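Local coordinates for protein ethylbenzene dehydrogenase beta-subunit (Aromatoleum aromaticum, PDB 2IVF) that binds a chain of iron-sulfur clusters as the ferredoxin-like beta subunit of a multi-subunit enzyme, and is probably an electron-transfer subunit, at residues G30-T35 / W126-D131; K62-D67 / A198-P203. All coordinates share one frame; numbering follows the deposited sequence.

Contact 1 (G30-T35 / W126-D131); sequences GCQTCT and WGYNWD. With SF4 (iron/sulfur cluster), chain T.
Tyr128 reaches Gln32 across a buried contact between a ferredoxin-type cluster-binding loop and a type II beta turn running from Gly127 to Trp130. Segment 30-35 holds part of a CxxCxxC motif and enters helix 33-42, with Gln32 at its N-cap position.

The cluster lies on the side of the loop away from Tyr128. Cys31 SG binds the iron FE4 of the cluster at 2.2 Å, and Cys34 SG binds FE2 at the same length. Thr33 N also donates to Cys31 SG.

Hydrogen bonds carry the other side. Tyr128 OH donates to Gln32 OE1 at 2.7 Å. The phenol oxygen lies in the plane of the Gln32 carbonyl, on a lone pair, while the amide stands perpendicular to the phenol ring (90°). A second donor, Thr35 OG1, binds the same Gln32 OE1 at 2.8 Å, tilted 34° from that plane. A bend at chi2 (-73°) turns OE1 back toward the first helical turn, within range of Thr35 OG1. Two hydroxyls thus grip one buried oxygen and limit rotation of the amide. Gln32 NE2 donates to Val56 O. Asn129 ND2 is a donor to Leu867 O of the alpha subunit, which places this turn at the subunit interface.

Among the van der Waals contacts, the methyl of Thr35 approaches the phenol end obliquely. Gln32 NE2 and Asn129 ND2, both donors, lie 3.3 Å apart without bonding.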
ATOM      1  N   GLY B  30       1.002   3.309  -9.436  1.00 24.61           N
ATOM      2  CA  GLY B  30       1.356   1.913  -9.253  1.00 23.60           C
ATOM      3  C   GLY B  30       0.725   1.259  -8.021  1.00 23.72           C
ATOM      4  O   GLY B  30       1.268   0.295  -7.509  1.00 23.98           O
ATOM      5  N   CYS B  31      -0.437   1.746  -7.604  1.00 23.64           N
ATOM      6  CA  CYS B  31      -1.083   1.276  -6.354  1.00 24.09           C
ATOM      7  C   CYS B  31      -1.798  -0.052  -6.534  1.00 24.11           C
ATOM      8  O   CYS B  31      -2.209  -0.621  -5.556  1.00 24.82           O
ATOM      9  CB  CYS B  31      -2.073   2.328  -5.817  1.00 23.42           C
ATOM     10  SG  CYS B  31      -3.550   2.544  -6.901  1.00 24.92           S
ATOM     11  N   GLN B  32      -2.019  -0.526  -7.772  1.00 24.76           N
ATOM     12  CA  GLN B  32      -2.691  -1.827  -8.017  1.00 23.95           C
ATOM     13  C   GLN B  32      -4.186  -1.870  -7.579  1.00 24.67           C
ATOM     14  O   GLN B  32      -4.776  -2.937  -7.525  1.00 24.98           O
ATOM     15  CB  GLN B  32      -1.955  -2.983  -7.281  1.00 24.98           C
ATOM     16  CG  GLN B  32      -0.432  -3.155  -7.546  1.00 24.25           C
ATOM     17  CD  GLN B  32      -0.154  -3.736  -8.933  1.00 24.35           C
ATOM     18  OE1 GLN B  32      -1.003  -4.434  -9.467  1.00 25.00           O
ATOM     19  NE2 GLN B  32       1.011  -3.441  -9.525  1.00 25.20           N
ATOM     20  N   THR B  33      -4.808  -0.736  -7.256  1.00 23.05           N
ATOM     21  CA  THR B  33      -6.223  -0.754  -6.914  1.00 22.50           C
ATOM     22  C   THR B  33      -7.046  -1.290  -8.071  1.00 22.89           C
ATOM     23  O   THR B  33      -7.973  -2.083  -7.867  1.00 22.30           O
ATOM     24  CB  THR B  33      -6.747   0.608  -6.444  1.00 21.95           C
ATOM     25  OG1 THR B  33      -5.888   1.102  -5.441  1.00 21.90           O
ATOM     26  CG2 THR B  33      -8.157   0.486  -5.871  1.00 23.06           C
ATOM     27  N   CYS B  34      -6.698  -0.876  -9.288  1.00 24.01           N
ATOM     28  CA  CYS B  34      -7.343  -1.388 -10.465  1.00 23.86           C
ATOM     29  C   CYS B  34      -7.227  -2.933 -10.595  1.00 24.96           C
ATOM     30  O   CYS B  34      -8.208  -3.601 -10.967  1.00 23.71           O
ATOM     31  CB  CYS B  34      -6.829  -0.667 -11.715  1.00 24.55           C
ATOM     32  SG  CYS B  34      -5.004  -0.730 -11.804  1.00 25.12           S
ATOM     33  N   THR B  35      -6.074  -3.476 -10.203  1.00 24.69           N
ATOM     34  CA  THR B  35      -5.814  -4.916 -10.201  1.00 24.83           C
ATOM     35  C   THR B  35      -6.791  -5.635  -9.293  1.00 25.02           C
ATOM     36  O   THR B  35      -7.491  -6.617  -9.718  1.00 24.69           O
ATOM     37  CB  THR B  35      -4.366  -5.162  -9.797  1.00 25.46           C
ATOM     38  OG1 THR B  35      -3.542  -4.380 -10.674  1.00 25.14           O
ATOM     39  CG2 THR B  35      -4.010  -6.690  -9.858  1.00 24.79           C
ATOM     40  N   TRP B 126       9.758 -16.012  -9.511  1.00 24.27           N
ATOM     41  CA  TRP B 126       9.048 -15.021 -10.255  1.00 24.16           C
ATOM     42  C   TRP B 126       7.603 -15.057  -9.785  1.00 24.47           C
ATOM     43  O   TRP B 126       7.164 -16.004  -9.109  1.00 24.35           O
ATOM     44  CB  TRP B 126       9.146 -15.290 -11.749  1.00 25.21           C
ATOM     45  CG  TRP B 126       8.472 -14.269 -12.570  1.00 24.96           C
ATOM     46  CD1 TRP B 126       7.236 -14.365 -13.147  1.00 27.04           C
ATOM     47  CD2 TRP B 126       8.963 -12.961 -12.888  1.00 26.54           C
ATOM     48  NE1 TRP B 126       6.937 -13.208 -13.822  1.00 26.04           N
ATOM     49  CE2 TRP B 126       7.972 -12.321 -13.660  1.00 28.89           C
ATOM     50  CE3 TRP B 126      10.138 -12.261 -12.591  1.00 27.76           C
ATOM     51  CZ2 TRP B 126       8.122 -11.038 -14.116  1.00 25.12           C
ATOM     52  CZ3 TRP B 126      10.301 -11.010 -13.092  1.00 25.71           C
ATOM     53  CH2 TRP B 126       9.313 -10.404 -13.847  1.00 26.15           C
ATOM     54  N   GLY B 127       6.894 -13.990 -10.095  1.00 23.06           N
ATOM     55  CA  GLY B 127       5.468 -13.916  -9.900  1.00 23.66           C
ATOM     56  C   GLY B 127       4.945 -12.597 -10.435  1.00 23.17           C
ATOM     57  O   GLY B 127       5.702 -11.758 -10.955  1.00 22.93           O
ATOM     58  N   TYR B 128       3.648 -12.393 -10.268  1.00 24.07           N
ATOM     59  CA  TYR B 128       2.996 -11.158 -10.681  1.00 24.05           C
ATOM     60  C   TYR B 128       3.743  -9.983 -10.042  1.00 24.42           C
ATOM     61  O   TYR B 128       3.963  -9.986  -8.825  1.00 25.30           O
ATOM     62  CB  TYR B 128       1.543 -11.157 -10.196  1.00 24.48           C
ATOM     63  CG  TYR B 128       0.857  -9.858 -10.538  1.00 24.16           C
ATOM     64  CD1 TYR B 128       0.586  -9.526 -11.846  1.00 24.92           C
ATOM     65  CD2 TYR B 128       0.598  -8.914  -9.563  1.00 25.05           C
ATOM     66  CE1 TYR B 128      -0.004  -8.301 -12.172  1.00 26.53           C
ATOM     67  CE2 TYR B 128      -0.001  -7.697  -9.861  1.00 22.97           C
ATOM     68  CZ  TYR B 128      -0.271  -7.381 -11.177  1.00 23.32           C
ATOM     69  OH  TYR B 128      -0.863  -6.176 -11.466  1.00 23.60           O
ATOM     70  N   ASN B 129       4.140  -9.006 -10.859  1.00 24.47           N
ATOM     71  CA  ASN B 129       4.706  -7.758 -10.373  1.00 24.55           C
ATOM     72  C   ASN B 129       6.003  -7.973  -9.596  1.00 24.68           C
ATOM     73  O   ASN B 129       6.354  -7.215  -8.700  1.00 25.20           O
ATOM     74  CB  ASN B 129       3.671  -7.015  -9.509  1.00 25.35           C
ATOM     75  CG  ASN B 129       4.004  -5.561  -9.347  1.00 24.02           C
ATOM     76  OD1 ASN B 129       4.653  -4.989 -10.224  1.00 24.03           O
ATOM     77  ND2 ASN B 129       3.612  -4.952  -8.223  1.00 23.97           N
ATOM     78  N   TRP B 130       6.732  -9.012  -9.983  1.00 24.60           N
ATOM     79  CA  TRP B 130       7.967  -9.404  -9.260  1.00 23.91           C
ATOM     80  C   TRP B 130       9.018  -8.307  -9.425  1.00 24.30           C
ATOM     81  O   TRP B 130       9.836  -8.073  -8.500  1.00 23.20           O
ATOM     82  CB  TRP B 130       8.491 -10.696  -9.865  1.00 23.86           C
ATOM     83  CG  TRP B 130       9.649 -11.286  -9.191  1.00 23.73           C
ATOM     84  CD1 TRP B 130      10.945 -11.106  -9.489  1.00 23.29           C
ATOM     85  CD2 TRP B 130       9.602 -12.235  -8.116  1.00 22.96           C
ATOM     86  NE1 TRP B 130      11.721 -11.873  -8.652  1.00 24.44           N
ATOM     87  CE2 TRP B 130      10.915 -12.562  -7.795  1.00 22.93           C
ATOM     88  CE3 TRP B 130       8.561 -12.826  -7.394  1.00 23.34           C
ATOM     89  CZ2 TRP B 130      11.243 -13.476  -6.777  1.00 23.96           C
ATOM     90  CZ3 TRP B 130       8.885 -13.669  -6.322  1.00 23.49           C
ATOM     91  CH2 TRP B 130      10.206 -14.004  -6.046  1.00 24.78           C
ATOM     92  N   ASP B 131       9.009  -7.675 -10.599  1.00 23.12           N
ATOM     93  CA  ASP B 131       9.999  -6.628 -10.925  1.00 23.25           C
ATOM     94  C   ASP B 131       9.522  -5.211 -10.618  1.00 23.95           C
ATOM     95  O   ASP B 131      10.024  -4.209 -11.166  1.00 23.55           O
ATOM     96  CB  ASP B 131      10.604  -6.767 -12.339  1.00 23.61           C
ATOM     97  CG  ASP B 131       9.587  -6.685 -13.464  1.00 23.78           C
ATOM     98  OD1 ASP B 131       8.368  -6.549 -13.221  1.00 25.83           O
ATOM     99  OD2 ASP B 131      10.072  -6.759 -14.613  1.00 25.16           O
TER
HETATM  100 FE1  SF4 T1358      -2.417   3.327 -11.658  1.00 24.06          FE
HETATM  101 FE2  SF4 T1358      -4.263   1.323 -11.355  1.00 25.50          FE
HETATM  102 FE3  SF4 T1358      -4.937   3.912 -11.073  1.00 24.60          FE
HETATM  103 FE4  SF4 T1358      -3.444   2.791  -9.118  1.00 24.60          FE
HETATM  104  S1  SF4 T1358      -5.545   2.203  -9.684  1.00 24.68           S
HETATM  105  S2  SF4 T1358      -3.142   4.844 -10.090  1.00 24.44           S
HETATM  106  S3  SF4 T1358      -2.170   1.410 -10.418  1.00 24.86           S
HETATM  107  S4  SF4 T1358      -4.187   2.885 -13.009  1.00 25.58           S

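Contact 2 (K62-D67 / A198-P203); sequences KGYPRD and AIYFNP. With SF4 (iron/sulfur cluster), chain S.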
ATOM      1  N   LYS B  62       9.622  -6.622 -17.291  1.00 25.97           N
ATOM      2  CA  LYS B  62       9.263  -7.780 -18.127  1.00 27.01           C
ATOM      3  C   LYS B  62       7.763  -7.768 -18.493  1.00 26.26           C
ATOM      4  O   LYS B  62       7.342  -8.460 -19.415  1.00 27.41           O
ATOM      5  CB  LYS B  62       9.661  -9.083 -17.450  1.00 27.46           C
ATOM      6  CG  LYS B  62      11.188  -9.245 -17.341  1.00 28.28           C
ATOM      7  CD  LYS B  62      11.578 -10.563 -16.804  1.00 31.43           C
ATOM      8  CE  LYS B  62      13.075 -10.651 -16.504  1.00 34.78           C
ATOM      9  NZ  LYS B  62      13.287 -12.051 -16.036  1.00 41.55           N
ATOM     10  N   GLY B  63       6.992  -6.928 -17.803  1.00 26.55           N
ATOM     11  CA  GLY B  63       5.584  -6.798 -18.048  1.00 25.83           C
ATOM     12  C   GLY B  63       4.815  -8.010 -17.570  1.00 26.09           C
ATOM     13  O   GLY B  63       5.276  -8.791 -16.721  1.00 26.71           O
ATOM     14  N   TYR B  64       3.608  -8.128 -18.093  1.00 23.96           N
ATOM     15  CA  TYR B  64       2.677  -9.129 -17.657  1.00 24.20           C
ATOM     16  C   TYR B  64       1.854  -9.595 -18.841  1.00 24.58           C
ATOM     17  O   TYR B  64       1.310  -8.777 -19.522  1.00 27.49           O
ATOM     18  CB  TYR B  64       1.728  -8.589 -16.598  1.00 24.38           C
ATOM     19  CG  TYR B  64       0.719  -9.651 -16.191  1.00 23.66           C
ATOM     20  CD1 TYR B  64       1.052 -10.621 -15.292  1.00 23.72           C
ATOM     21  CD2 TYR B  64      -0.510  -9.745 -16.811  1.00 23.93           C
ATOM     22  CE1 TYR B  64       0.174 -11.596 -14.924  1.00 24.65           C
ATOM     23  CE2 TYR B  64      -1.404 -10.719 -16.455  1.00 25.76           C
ATOM     24  CZ  TYR B  64      -1.065 -11.661 -15.519  1.00 23.56           C
ATOM     25  OH  TYR B  64      -1.976 -12.657 -15.193  1.00 24.45           O
ATOM     26  N   PRO B  65       1.789 -10.900 -19.105  1.00 26.07           N
ATOM     27  CA  PRO B  65       2.636 -11.902 -18.514  1.00 25.71           C
ATOM     28  C   PRO B  65       4.087 -11.581 -18.813  1.00 25.50           C
ATOM     29  O   PRO B  65       4.379 -10.765 -19.702  1.00 24.96           O
ATOM     30  CB  PRO B  65       2.232 -13.191 -19.222  1.00 26.77           C
ATOM     31  CG  PRO B  65       0.883 -12.920 -19.748  1.00 26.22           C
ATOM     32  CD  PRO B  65       0.791 -11.477 -20.024  1.00 26.42           C
ATOM     33  N   ARG B  66       4.962 -12.214 -18.054  1.00 24.81           N
ATOM     34  CA  ARG B  66       6.393 -12.113 -18.238  1.00 25.14           C
ATOM     35  C   ARG B  66       6.816 -12.230 -19.704  1.00 24.90           C
ATOM     36  O   ARG B  66       6.512 -13.204 -20.375  1.00 25.14           O
ATOM     37  CB  ARG B  66       7.082 -13.203 -17.444  1.00 24.78           C
ATOM     38  CG  ARG B  66       8.609 -13.081 -17.431  1.00 26.17           C
ATOM     39  CD  ARG B  66       9.242 -14.047 -16.470  1.00 27.63           C
ATOM     40  NE  ARG B  66       8.846 -15.438 -16.646  1.00 29.93           N
ATOM     41  CZ  ARG B  66       9.384 -16.462 -15.983  1.00 34.41           C
ATOM     42  NH1 ARG B  66      10.389 -16.278 -15.107  1.00 34.37           N
ATOM     43  NH2 ARG B  66       8.962 -17.693 -16.232  1.00 33.28           N
ATOM     44  N   ASP B  67       7.548 -11.215 -20.153  1.00 25.23           N
ATOM     45  CA  ASP B  67       8.139 -11.150 -21.451  1.00 24.86           C
ATOM     46  C   ASP B  67       7.090 -11.291 -22.522  1.00 24.14           C
ATOM     47  O   ASP B  67       7.373 -11.846 -23.541  1.00 23.38           O
ATOM     48  CB  ASP B  67       9.260 -12.191 -21.600  1.00 26.02           C
ATOM     49  CG  ASP B  67      10.517 -11.812 -20.814  1.00 29.45           C
ATOM     50  OD1 ASP B  67      10.700 -10.624 -20.533  1.00 35.45           O
ATOM     51  OD2 ASP B  67      11.322 -12.699 -20.493  1.00 35.32           O
ATOM     52  N   ALA B 198      -3.340 -11.049 -23.533  1.00 23.64           N
ATOM     53  CA  ALA B 198      -4.478 -10.572 -22.742  1.00 23.72           C
ATOM     54  C   ALA B 198      -5.630 -11.606 -22.707  1.00 24.27           C
ATOM     55  O   ALA B 198      -6.759 -11.299 -22.323  1.00 25.35           O
ATOM     56  CB  ALA B 198      -4.963  -9.228 -23.280  1.00 22.86           C
ATOM     57  N   ILE B 199      -5.360 -12.834 -23.132  1.00 24.60           N
ATOM     58  CA  ILE B 199      -6.290 -13.941 -22.938  1.00 24.55           C
ATOM     59  C   ILE B 199      -5.529 -14.983 -22.150  1.00 24.63           C
ATOM     60  O   ILE B 199      -4.333 -15.206 -22.406  1.00 24.07           O
ATOM     61  CB  ILE B 199      -6.760 -14.587 -24.264  1.00 24.97           C
ATOM     62  CG1 ILE B 199      -7.331 -13.574 -25.231  1.00 26.34           C
ATOM     63  CG2 ILE B 199      -7.800 -15.661 -23.994  1.00 24.47           C
ATOM     64  CD1 ILE B 199      -8.155 -14.218 -26.436  1.00 25.98           C
ATOM     65  N   TYR B 200      -6.235 -15.631 -21.214  1.00 24.58           N
ATOM     66  CA  TYR B 200      -5.652 -16.453 -20.170  1.00 23.69           C
ATOM     67  C   TYR B 200      -6.390 -17.786 -20.046  1.00 23.86           C
ATOM     68  O   TYR B 200      -7.602 -17.820 -19.903  1.00 23.11           O
ATOM     69  CB  TYR B 200      -5.731 -15.752 -18.799  1.00 24.58           C
ATOM     70  CG  TYR B 200      -5.167 -14.359 -18.800  1.00 24.50           C
ATOM     71  CD1 TYR B 200      -3.832 -14.145 -18.517  1.00 22.82           C
ATOM     72  CD2 TYR B 200      -5.945 -13.279 -19.190  1.00 25.50           C
ATOM     73  CE1 TYR B 200      -3.281 -12.850 -18.598  1.00 27.58           C
ATOM     74  CE2 TYR B 200      -5.409 -11.993 -19.268  1.00 25.30           C
ATOM     75  CZ  TYR B 200      -4.093 -11.777 -18.964  1.00 25.69           C
ATOM     76  OH  TYR B 200      -3.552 -10.507 -19.030  1.00 25.53           O
ATOM     77  N   PHE B 201      -5.643 -18.872 -20.045  1.00 22.99           N
ATOM     78  CA  PHE B 201      -6.229 -20.175 -19.910  1.00 22.51           C
ATOM     79  C   PHE B 201      -6.718 -20.388 -18.491  1.00 22.89           C
ATOM     80  O   PHE B 201      -6.026 -20.049 -17.538  1.00 21.26           O
ATOM     81  CB  PHE B 201      -5.219 -21.249 -20.251  1.00 21.63           C
ATOM     82  CG  PHE B 201      -5.799 -22.620 -20.341  1.00 21.61           C
ATOM     83  CD1 PHE B 201      -6.914 -22.882 -21.139  1.00 20.43           C
ATOM     84  CD2 PHE B 201      -5.208 -23.665 -19.667  1.00 21.25           C
ATOM     85  CE1 PHE B 201      -7.428 -24.143 -21.213  1.00 20.94           C
ATOM     86  CE2 PHE B 201      -5.695 -24.934 -19.768  1.00 21.64           C
ATOM     87  CZ  PHE B 201      -6.818 -25.182 -20.544  1.00 21.63           C
ATOM     88  N   ASN B 202      -7.912 -20.962 -18.385  1.00 23.26           N
ATOM     89  CA  ASN B 202      -8.492 -21.415 -17.107  1.00 23.55           C
ATOM     90  C   ASN B 202      -8.385 -22.944 -17.132  1.00 24.02           C
ATOM     91  O   ASN B 202      -9.109 -23.622 -17.853  1.00 24.73           O
ATOM     92  CB  ASN B 202      -9.931 -20.936 -16.999  1.00 23.77           C
ATOM     93  CG  ASN B 202     -10.627 -21.402 -15.751  1.00 23.74           C
ATOM     94  OD1 ASN B 202     -10.333 -22.467 -15.227  1.00 24.61           O
ATOM     95  ND2 ASN B 202     -11.567 -20.594 -15.261  1.00 22.81           N
ATOM     96  N   PRO B 203      -7.424 -23.489 -16.394  1.00 24.32           N
ATOM     97  CA  PRO B 203      -7.177 -24.915 -16.401  1.00 24.31           C
ATOM     98  C   PRO B 203      -8.222 -25.732 -15.689  1.00 24.32           C
ATOM     99  O   PRO B 203      -8.182 -26.940 -15.782  1.00 23.23           O
ATOM    100  CB  PRO B 203      -5.825 -25.042 -15.702  1.00 24.41           C
ATOM    101  CG  PRO B 203      -5.700 -23.879 -14.885  1.00 25.80           C
ATOM    102  CD  PRO B 203      -6.496 -22.776 -15.513  1.00 25.88           C
TER
HETATM  103 FE1  SF4 S1357      -5.571  -9.510 -27.352  1.00 22.83          FE
HETATM  104 FE2  SF4 S1357      -7.860 -10.034 -28.537  1.00 23.91          FE
HETATM  105 FE3  SF4 S1357      -6.772  -7.520 -28.708  1.00 22.80          FE
HETATM  106 FE4  SF4 S1357      -7.793  -8.381 -26.312  1.00 24.21          FE
HETATM  107  S1  SF4 S1357      -8.960  -8.022 -28.277  1.00 23.95           S
HETATM  108  S2  SF4 S1357      -5.758  -7.353 -26.677  1.00 23.92           S
HETATM  109  S3  SF4 S1357      -7.332 -10.597 -26.413  1.00 21.53           S
HETATM  110  S4  SF4 S1357      -5.917  -9.453 -29.628  1.00 22.74           S
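The CA atoms of Pro65 and Ala198, 8.4 Å apart, are the nearest across the two segments, where a loop with a cis peptide bond before Pro65 passes strand 199-202. That strand pairs antiparallel with strand 207-210 in a two-stranded sheet of the ferredoxin-like, cluster-binding part of the chain.

Tyr64, Pro65 and Tyr200 make the contact. The two tyrosine rings meet rim to rim. Their centroids are 5.9 Å apart and their planes are inclined at 29°. Neither ring lies over the face of the other. Tyr200 OH sits at the edge of the Tyr64 ring, near its plane, 3.4 Å from Tyr64 CE2. Tyr200 CE1 comes within 3.6 Å of the same carbon. Tyr64 CG is anti to the backbone N (chi1 178°), which extends the ring away from its own loop. Pro65 CG touches Tyr200 CE1 obliquely at 4.3 Å.

Just before Tyr200, Ile199 packs against a 4Fe-4S cluster. Its CG1 is modelled unusually close to the cluster sulfur S3, at 3.2 Å. Ala198 CB is 4.0 Å from S2.

Tyr64 OH is hydrogen-bonded to Ser91 O and Arg52 N, which fixes the polar end of the ring. Across the two segments the contact is therefore van der Waals in kind. Carbon edges and one hydroxyl oxygen join the loop to the strand, and shape rather than polar pairing sets the fit.

Contacts 1 and 2 have centres about 13 Å apart, and their segments alternate along the chain. They join through 62-67 and 126-131. Asp131 OD2 lies 2.7 Å from Lys62 N, a probable hydrogen bond. The rings of Tyr128 and Tyr64 meet edge to face, with Tyr128 CD1 3.6 Å from Tyr64 CD1. Trp126 and Arg66 form a cation-pi pair. The two loops lie side by side, and from them Tyr128 and Tyr64 reach to the two cluster-binding segments. Contact 1 supplies cysteine ligands to one 4Fe-4S cluster, whereas contact 2 lines another with Ala198 and Ile199. The side chain of Tyr200 is also about 9 Å from the Fe3-S4 cluster.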